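Local coordinates for lipoxygenase (Cyanothece sp., PDB 5EK8), which probably inserts molecular oxygen into polyunsaturated fatty acids as a 9R-lipoxygenase, using a non-heme iron centre, at residues A[362-367]-A[395-400]; A[388-393]-A[565-570]. One frame throughout, in Å; residues are numbered along the deposited sequence.

Contact 1 of 2, residues A[362-367]-A[395-400]; sequences KAHVQM and ININRR. With FE2 (Fe (II) ion), chain B.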
ATOM      1  N   LYS A 362      -6.226   4.141   2.317  1.00 32.34           N
ATOM      2  CA  LYS A 362      -7.037   2.955   2.043  1.00 36.60           C
ATOM      3  C   LYS A 362      -6.241   1.791   1.470  1.00 39.62           C
ATOM      4  O   LYS A 362      -6.549   0.630   1.739  1.00 41.82           O
ATOM      5  CB  LYS A 362      -8.186   3.297   1.091  1.00 34.01           C
ATOM      6  CG  LYS A 362      -9.158   2.139   0.880  1.00 32.51           C
ATOM      7  CD  LYS A 362     -10.297   2.504  -0.068  1.00 32.59           C
ATOM      8  CE  LYS A 362     -11.118   3.666   0.463  1.00 24.93           C
ATOM      9  NZ  LYS A 362     -12.320   3.925  -0.369  1.00 25.23           N
ATOM     10  N   ALA A 363      -5.221   2.090   0.676  1.00 42.23           N
ATOM     11  CA  ALA A 363      -4.450   1.025   0.048  1.00 39.08           C
ATOM     12  C   ALA A 363      -3.221   0.653   0.871  1.00 41.18           C
ATOM     13  O   ALA A 363      -3.092  -0.485   1.314  1.00 45.55           O
ATOM     14  CB  ALA A 363      -4.048   1.419  -1.355  1.00 39.71           C
ATOM     15  N   HIS A 364      -2.323   1.608   1.078  1.00 39.91           N
ATOM     16  CA  HIS A 364      -1.049   1.313   1.724  1.00 44.64           C
ATOM     17  C   HIS A 364      -1.201   0.941   3.191  1.00 48.22           C
ATOM     18  O   HIS A 364      -0.920  -0.195   3.600  1.00 55.31           O
ATOM     19  CB  HIS A 364      -0.110   2.511   1.604  1.00 48.53           C
ATOM     20  CG  HIS A 364       0.418   2.730   0.223  1.00 52.54           C
ATOM     21  ND1 HIS A 364       1.652   2.265  -0.188  1.00 54.60           N
ATOM     22  CD2 HIS A 364      -0.119   3.356  -0.849  1.00 54.47           C
ATOM     23  CE1 HIS A 364       1.851   2.602  -1.448  1.00 52.95           C
ATOM     24  NE2 HIS A 364       0.789   3.267  -1.872  1.00 54.13           N
ATOM     25  N   VAL A 365      -1.641   1.914   3.978  1.00 43.01           N
ATOM     26  CA  VAL A 365      -1.754   1.738   5.412  1.00 41.42           C
ATOM     27  C   VAL A 365      -2.673   0.577   5.774  1.00 43.85           C
ATOM     28  O   VAL A 365      -2.314  -0.265   6.595  1.00 53.37           O
ATOM     29  CB  VAL A 365      -2.261   3.017   6.086  1.00 39.18           C
ATOM     30  CG1 VAL A 365      -2.350   2.812   7.595  1.00 36.00           C
ATOM     31  CG2 VAL A 365      -1.350   4.183   5.744  1.00 34.32           C
ATOM     32  N   GLN A 366      -3.848   0.516   5.159  1.00 38.90           N
ATOM     33  CA  GLN A 366      -4.808  -0.515   5.526  1.00 42.55           C
ATOM     34  C   GLN A 366      -4.272  -1.916   5.233  1.00 48.17           C
ATOM     35  O   GLN A 366      -4.592  -2.868   5.942  1.00 51.85           O
ATOM     36  CB  GLN A 366      -6.145  -0.310   4.808  1.00 41.88           C
ATOM     37  CG  GLN A 366      -7.232  -1.244   5.329  1.00 43.37           C
ATOM     38  CD  GLN A 366      -8.476  -1.291   4.460  1.00 42.88           C
ATOM     39  OE1 GLN A 366      -9.375  -2.105   4.696  1.00 44.39           O
ATOM     40  NE2 GLN A 366      -8.540  -0.419   3.455  1.00 40.10           N
ATOM     41  N   MET A 367      -3.442  -2.044   4.203  1.00 45.74           N
ATOM     42  CA  MET A 367      -2.952  -3.362   3.811  1.00 41.68           C
ATOM     43  C   MET A 367      -1.657  -3.753   4.525  1.00 42.36           C
ATOM     44  O   MET A 367      -1.339  -4.943   4.625  1.00 43.85           O
ATOM     45  CB  MET A 367      -2.753  -3.429   2.296  1.00 38.92           C
ATOM     46  CG  MET A 367      -4.049  -3.421   1.485  1.00 39.04           C
ATOM     47  SD  MET A 367      -5.148  -4.813   1.832  1.00 59.62           S
ATOM     48  CE  MET A 367      -6.392  -4.036   2.861  1.00 53.10           C
ATOM     49  N   ILE A 395       5.742  -3.243   2.938  1.00 41.17           N
ATOM     50  CA  ILE A 395       6.426  -2.624   4.065  1.00 44.63           C
ATOM     51  C   ILE A 395       7.524  -1.687   3.565  1.00 52.51           C
ATOM     52  O   ILE A 395       7.741  -0.604   4.123  1.00 58.39           O
ATOM     53  CB  ILE A 395       7.027  -3.683   5.014  1.00 43.13           C
ATOM     54  CG1 ILE A 395       7.864  -4.703   4.233  1.00 41.89           C
ATOM     55  CG2 ILE A 395       5.920  -4.391   5.795  1.00 39.68           C
ATOM     56  CD1 ILE A 395       8.687  -5.612   5.111  1.00 43.04           C
ATOM     57  N   ASN A 396       8.190  -2.107   2.492  1.00 49.92           N
ATOM     58  CA  ASN A 396       9.262  -1.334   1.885  1.00 47.32           C
ATOM     59  C   ASN A 396       8.764   0.008   1.366  1.00 46.54           C
ATOM     60  O   ASN A 396       9.324   1.059   1.691  1.00 45.54           O
ATOM     61  CB  ASN A 396       9.911  -2.123   0.743  1.00 44.37           C
ATOM     62  CG  ASN A 396      10.477  -3.461   1.195  1.00 40.52           C
ATOM     63  OD1 ASN A 396      11.130  -3.556   2.239  1.00 37.51           O
ATOM     64  ND2 ASN A 396      10.216  -4.511   0.414  1.00 35.40           N
ATOM     65  N   ILE A 397       7.701  -0.028   0.567  1.00 45.71           N
ATOM     66  CA  ILE A 397       7.215   1.190  -0.067  1.00 46.42           C
ATOM     67  C   ILE A 397       6.594   2.129   0.962  1.00 45.21           C
ATOM     68  O   ILE A 397       6.731   3.346   0.847  1.00 38.99           O
ATOM     69  CB  ILE A 397       6.201   0.898  -1.205  1.00 40.71           C
ATOM     70  CG1 ILE A 397       5.795   2.196  -1.905  1.00 43.34           C
ATOM     71  CG2 ILE A 397       4.977   0.166  -0.698  1.00 42.11           C
ATOM     72  CD1 ILE A 397       6.965   2.983  -2.479  1.00 44.42           C
ATOM     73  N   ASN A 398       5.938   1.577   1.978  1.00 48.45           N
ATOM     74  CA  ASN A 398       5.391   2.434   3.027  1.00 45.55           C
ATOM     75  C   ASN A 398       6.503   3.116   3.828  1.00 44.67           C
ATOM     76  O   ASN A 398       6.443   4.326   4.110  1.00 44.41           O
ATOM     77  CB  ASN A 398       4.480   1.632   3.951  1.00 46.53           C
ATOM     78  CG  ASN A 398       3.172   1.259   3.290  1.00 45.00           C
ATOM     79  OD1 ASN A 398       2.875   1.712   2.183  1.00 45.64           O
ATOM     80  ND2 ASN A 398       2.377   0.436   3.968  1.00 43.10           N
ATOM     81  N   ARG A 399       7.525   2.340   4.175  1.00 44.47           N
ATOM     82  CA  ARG A 399       8.678   2.877   4.887  1.00 50.26           C
ATOM     83  C   ARG A 399       9.396   3.937   4.052  1.00 54.43           C
ATOM     84  O   ARG A 399       9.961   4.887   4.593  1.00 53.97           O
ATOM     85  CB  ARG A 399       9.641   1.751   5.266  1.00 52.09           C
ATOM     86  CG  ARG A 399      10.914   2.215   5.947  1.00 54.99           C
ATOM     87  CD  ARG A 399      10.614   3.033   7.187  1.00 57.35           C
ATOM     88  NE  ARG A 399      11.829   3.587   7.778  1.00 59.61           N
ATOM     89  CZ  ARG A 399      12.323   4.787   7.492  1.00 57.68           C
ATOM     90  NH1 ARG A 399      11.705   5.570   6.618  1.00 54.53           N
ATOM     91  NH2 ARG A 399      13.436   5.203   8.082  1.00 57.01           N
ATOM     92  N   ARG A 400       9.360   3.777   2.731  1.00 62.30           N
ATOM     93  CA  ARG A 400       9.937   4.771   1.829  1.00 67.45           C
ATOM     94  C   ARG A 400       9.090   6.043   1.811  1.00 67.62           C
ATOM     95  O   ARG A 400       9.613   7.159   1.830  1.00 64.81           O
ATOM     96  CB  ARG A 400      10.070   4.199   0.415  1.00 68.37           C
ATOM     97  CG  ARG A 400      10.475   5.220  -0.646  1.00 69.45           C
ATOM     98  CD  ARG A 400      11.805   5.880  -0.319  1.00 71.43           C
ATOM     99  NE  ARG A 400      12.200   6.828  -1.356  1.00 75.53           N
ATOM    100  CZ  ARG A 400      13.230   7.661  -1.256  1.00 79.02           C
ATOM    101  NH1 ARG A 400      13.974   7.670  -0.157  1.00 80.50           N
ATOM    102  NH2 ARG A 400      13.514   8.488  -2.253  1.00 79.94           N
TER
HETATM  103 FE   FE2 B 701       0.980   3.449  -4.337  1.00 61.35          FE
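The imidazole of His-364 and the carboxamide of Asn-398 meet where the axes of 362-367 and 395-400 pass 10.2 Å apart, and nearly all the tight packing is between these two residues. ND1 of His-364 donates to OD1 of Asn-398 at 2.7 Å; OD1 takes the bond almost head-on to its C=O, but the N-H is bent (138°). The amide plane is turned 52° from the ring, and OD1 sits slightly out of the ring plane. ND2 makes a weak bond of 3.4 Å to the carbonyl O of His-364, so the two branches of one amide meet the ring and the backbone carbonyl of the same histidine. The stronger partner of ND2 is OE2 of Glu-368, a turn further along the histidine's helix, consistent with this way round for the amide. The packing beside this grip is looser: Ile-397 brings CG2 to the ring edge, in plane, 4.0 Å from ND1. Toward solvent, Arg-400 on the same helix is exposed and makes no contact with 362-367. NE2, the other ring nitrogen, binds the iron at 2.5 Å. Asn-398 is thus a second-shell residue that probably orients a first-shell ligand, in the non-heme iron site that the lipoxygenase fold builds on its long central helices.

Contact 2 of 2, residues A[388-393]-A[565-570]; sequences TPHLKS and HTTLWH. With FE2 (Fe (II) ion), chain B.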
ATOM      1  N   THR A 388       0.559 -14.168   0.673  1.00 57.08           N
ATOM      2  CA  THR A 388       1.893 -13.561   0.626  1.00 57.36           C
ATOM      3  C   THR A 388       2.270 -12.815  -0.675  1.00 56.11           C
ATOM      4  O   THR A 388       2.835 -11.721  -0.596  1.00 51.86           O
ATOM      5  CB  THR A 388       2.989 -14.613   0.904  1.00 59.12           C
ATOM      6  OG1 THR A 388       2.635 -15.855   0.288  1.00 63.65           O
ATOM      7  CG2 THR A 388       3.143 -14.834   2.396  1.00 61.51           C
ATOM      8  N   PRO A 389       1.969 -13.381  -1.869  1.00 58.97           N
ATOM      9  CA  PRO A 389       2.400 -12.652  -3.074  1.00 53.04           C
ATOM     10  C   PRO A 389       1.731 -11.288  -3.256  1.00 55.41           C
ATOM     11  O   PRO A 389       2.264 -10.435  -3.962  1.00 62.90           O
ATOM     12  CB  PRO A 389       1.999 -13.593  -4.216  1.00 52.10           C
ATOM     13  CG  PRO A 389       0.926 -14.439  -3.654  1.00 55.75           C
ATOM     14  CD  PRO A 389       1.303 -14.647  -2.222  1.00 58.38           C
ATOM     15  N   HIS A 390       0.582 -11.086  -2.624  1.00 53.85           N
ATOM     16  CA  HIS A 390      -0.125  -9.817  -2.729  1.00 50.82           C
ATOM     17  C   HIS A 390       0.260  -8.859  -1.604  1.00 46.50           C
ATOM     18  O   HIS A 390       0.093  -7.647  -1.727  1.00 47.75           O
ATOM     19  CB  HIS A 390      -1.635 -10.054  -2.721  1.00 52.20           C
ATOM     20  CG  HIS A 390      -2.088 -11.065  -3.724  1.00 55.68           C
ATOM     21  ND1 HIS A 390      -2.024 -10.846  -5.085  1.00 55.70           N
ATOM     22  CD2 HIS A 390      -2.607 -12.307  -3.571  1.00 58.14           C
ATOM     23  CE1 HIS A 390      -2.484 -11.905  -5.722  1.00 59.04           C
ATOM     24  NE2 HIS A 390      -2.846 -12.807  -4.826  1.00 59.86           N
ATOM     25  N   LEU A 391       0.778  -9.406  -0.511  1.00 42.72           N
ATOM     26  CA  LEU A 391       1.130  -8.597   0.652  1.00 42.34           C
ATOM     27  C   LEU A 391       2.628  -8.353   0.755  1.00 45.92           C
ATOM     28  O   LEU A 391       3.079  -7.578   1.596  1.00 46.91           O
ATOM     29  CB  LEU A 391       0.621  -9.260   1.934  1.00 40.98           C
ATOM     30  CG  LEU A 391      -0.888  -9.163   2.171  1.00 42.34           C
ATOM     31  CD1 LEU A 391      -1.325 -10.100   3.279  1.00 46.15           C
ATOM     32  CD2 LEU A 391      -1.284  -7.734   2.501  1.00 40.73           C
ATOM     33  N   LYS A 392       3.400  -9.003  -0.109  1.00 49.15           N
ATOM     34  CA  LYS A 392       4.845  -8.839  -0.067  1.00 47.88           C
ATOM     35  C   LYS A 392       5.261  -7.434  -0.503  1.00 47.46           C
ATOM     36  O   LYS A 392       4.531  -6.757  -1.227  1.00 46.93           O
ATOM     37  CB  LYS A 392       5.543  -9.895  -0.932  1.00 47.45           C
ATOM     38  CG  LYS A 392       5.094  -9.969  -2.382  1.00 48.47           C
ATOM     39  CD  LYS A 392       6.305 -10.145  -3.303  1.00 48.30           C
ATOM     40  CE  LYS A 392       5.976 -10.912  -4.586  1.00 49.32           C
ATOM     41  NZ  LYS A 392       4.979 -10.248  -5.469  1.00 51.31           N
ATOM     42  N   SER A 393       6.412  -6.996   0.002  1.00 48.72           N
ATOM     43  CA  SER A 393       7.087  -5.764  -0.419  1.00 49.88           C
ATOM     44  C   SER A 393       6.415  -4.449   0.002  1.00 53.45           C
ATOM     45  O   SER A 393       7.013  -3.386  -0.154  1.00 55.23           O
ATOM     46  CB  SER A 393       7.275  -5.766  -1.943  1.00 51.94           C
ATOM     47  OG  SER A 393       8.137  -6.817  -2.349  1.00 54.21           O
ATOM     48  N   HIS A 565      -7.797  -5.211  -2.638  1.00 43.29           N
ATOM     49  CA  HIS A 565      -7.153  -3.917  -2.460  1.00 44.78           C
ATOM     50  C   HIS A 565      -5.667  -3.913  -2.803  1.00 46.96           C
ATOM     51  O   HIS A 565      -5.120  -2.872  -3.160  1.00 47.02           O
ATOM     52  CB  HIS A 565      -7.381  -3.420  -1.038  1.00 39.58           C
ATOM     53  CG  HIS A 565      -8.792  -2.992  -0.794  1.00 40.12           C
ATOM     54  ND1 HIS A 565      -9.786  -3.878  -0.432  1.00 42.01           N
ATOM     55  CD2 HIS A 565      -9.393  -1.785  -0.919  1.00 39.31           C
ATOM     56  CE1 HIS A 565     -10.930  -3.229  -0.317  1.00 41.44           C
ATOM     57  NE2 HIS A 565     -10.720  -1.958  -0.608  1.00 41.07           N
ATOM     58  N   THR A 566      -5.015  -5.067  -2.715  1.00 47.10           N
ATOM     59  CA  THR A 566      -3.596  -5.138  -3.040  1.00 45.95           C
ATOM     60  C   THR A 566      -3.360  -5.242  -4.545  1.00 49.33           C
ATOM     61  O   THR A 566      -2.264  -4.951  -5.027  1.00 52.79           O
ATOM     62  CB  THR A 566      -2.915  -6.329  -2.351  1.00 41.91           C
ATOM     63  OG1 THR A 566      -3.672  -7.520  -2.603  1.00 44.93           O
ATOM     64  CG2 THR A 566      -2.808  -6.084  -0.855  1.00 32.32           C
ATOM     65  N   THR A 567      -4.379  -5.672  -5.283  1.00 48.26           N
ATOM     66  CA  THR A 567      -4.259  -5.798  -6.733  1.00 46.28           C
ATOM     67  C   THR A 567      -5.006  -4.691  -7.480  1.00 41.28           C
ATOM     68  O   THR A 567      -4.444  -3.628  -7.730  1.00 44.12           O
ATOM     69  CB  THR A 567      -4.771  -7.161  -7.224  1.00 46.23           C
ATOM     70  OG1 THR A 567      -6.153  -7.306  -6.881  1.00 51.89           O
ATOM     71  CG2 THR A 567      -3.970  -8.286  -6.593  1.00 42.08           C
ATOM     72  N   LEU A 568      -6.268  -4.935  -7.825  1.00 34.61           N
ATOM     73  CA  LEU A 568      -7.026  -3.991  -8.647  1.00 34.33           C
ATOM     74  C   LEU A 568      -7.154  -2.582  -8.062  1.00 42.92           C
ATOM     75  O   LEU A 568      -6.937  -1.611  -8.774  1.00 50.51           O
ATOM     76  CB  LEU A 568      -8.428  -4.528  -8.931  1.00 33.33           C
ATOM     77  CG  LEU A 568      -9.292  -3.527  -9.705  1.00 33.54           C
ATOM     78  CD1 LEU A 568      -8.665  -3.216 -11.064  1.00 33.49           C
ATOM     79  CD2 LEU A 568     -10.724  -4.016  -9.864  1.00 31.88           C
ATOM     80  N   TRP A 569      -7.520  -2.463  -6.791  1.00 46.05           N
ATOM     81  CA  TRP A 569      -7.752  -1.145  -6.205  1.00 46.06           C
ATOM     82  C   TRP A 569      -6.513  -0.266  -6.263  1.00 43.59           C
ATOM     83  O   TRP A 569      -6.554   0.843  -6.803  1.00 45.34           O
ATOM     84  CB  TRP A 569      -8.225  -1.261  -4.752  1.00 42.08           C
ATOM     85  CG  TRP A 569      -8.374   0.081  -4.107  1.00 38.36           C
ATOM     86  CD1 TRP A 569      -7.548   0.643  -3.173  1.00 34.64           C
ATOM     87  CD2 TRP A 569      -9.392   1.052  -4.376  1.00 37.27           C
ATOM     88  NE1 TRP A 569      -8.000   1.899  -2.836  1.00 31.83           N
ATOM     89  CE2 TRP A 569      -9.132   2.170  -3.558  1.00 33.81           C
ATOM     90  CE3 TRP A 569     -10.503   1.082  -5.222  1.00 38.32           C
ATOM     91  CZ2 TRP A 569      -9.945   3.301  -3.561  1.00 36.21           C
ATOM     92  CZ3 TRP A 569     -11.313   2.207  -5.220  1.00 35.26           C
ATOM     93  CH2 TRP A 569     -11.027   3.300  -4.398  1.00 35.11           C
ATOM     94  N   HIS A 570      -5.418  -0.757  -5.699  1.00 41.87           N
ATOM     95  CA  HIS A 570      -4.185   0.006  -5.695  1.00 44.41           C
ATOM     96  C   HIS A 570      -3.704   0.271  -7.112  1.00 46.97           C
ATOM     97  O   HIS A 570      -3.178   1.338  -7.392  1.00 46.11           O
ATOM     98  CB  HIS A 570      -3.097  -0.711  -4.900  1.00 47.10           C
ATOM     99  CG  HIS A 570      -1.757  -0.054  -5.008  1.00 54.18           C
ATOM    100  ND1 HIS A 570      -0.806  -0.457  -5.917  1.00 55.80           N
ATOM    101  CD2 HIS A 570      -1.228   0.999  -4.344  1.00 56.21           C
ATOM    102  CE1 HIS A 570       0.264   0.312  -5.798  1.00 54.32           C
ATOM    103  NE2 HIS A 570       0.033   1.200  -4.851  1.00 51.74           N
TER
HETATM  104 FE   FE2 B 701       0.980   3.449  -4.337  1.00 61.35          FE
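The side chains of His-390 and Thr-566 stand roughly perpendicular where helix 383-391 ends against helix 549-574, one of the two long helices that carry the iron-binding histidines in the lipoxygenase fold. The meeting is between the stem of the histidine and the branch point of the threonine: OG1 of Thr-566 lies 3.3 Å from CB of His-390, while CG2 of the same threonine faces the carbonyl O of His-390 at 3.4 Å. The hydroxyl itself is bonded back into its own helix, to the carbonyl of Ile-562. Thr-567 comes in obliquely to the imidazole, with CG2 at 3.6 Å from ND1. Its OG1 lies between the backbone N and the carbonyl carbon (chi1 61°), bonded to the carbonyl of Ile-563 and to Tyr-459, which leaves CG2 anti to the carbonyl carbon and facing the histidine. ND1 of His-390 bonds to the carbonyl of Thr-664, in the C-terminal tail that ends at the iron, and CG of Pro-389 lies above one face of the ring, toward its rim. Leu-391 starts out away from the other helix, but its end turns back, and CD2 comes to 4.0 Å from CG2 of Thr-566. One turn beyond Thr-566 the same helix presents His-570, whose side chain extends with CG anti to the backbone N (chi1 173°), and its NE2 reaches the iron at 2.5 Å.

In the fold
Well into the chain, after the N-terminal β-rich parts, helix 337-377 supplies 362-367; the chain then turns into helix 383-391 and, directly after it, helix 394-404. Contact 1 closes this short, mostly helical excursion of 27 residues. Contact 2 starts inside it, at 388-393, and closes only 171 residues later at helix 549-574, so the two contacts cross rather than nest. They also touch: Met-367 packs against both Leu-391 and Thr-566, and Lys-362 lies against Trp-569. Together they tie two neighbouring short helices to the two long ones. His-364 of contact 1 and His-570 of contact 2 bind the same iron, with His-359 and the C-terminal carboxylate of Ile-668; Asn-574 also belongs to the site.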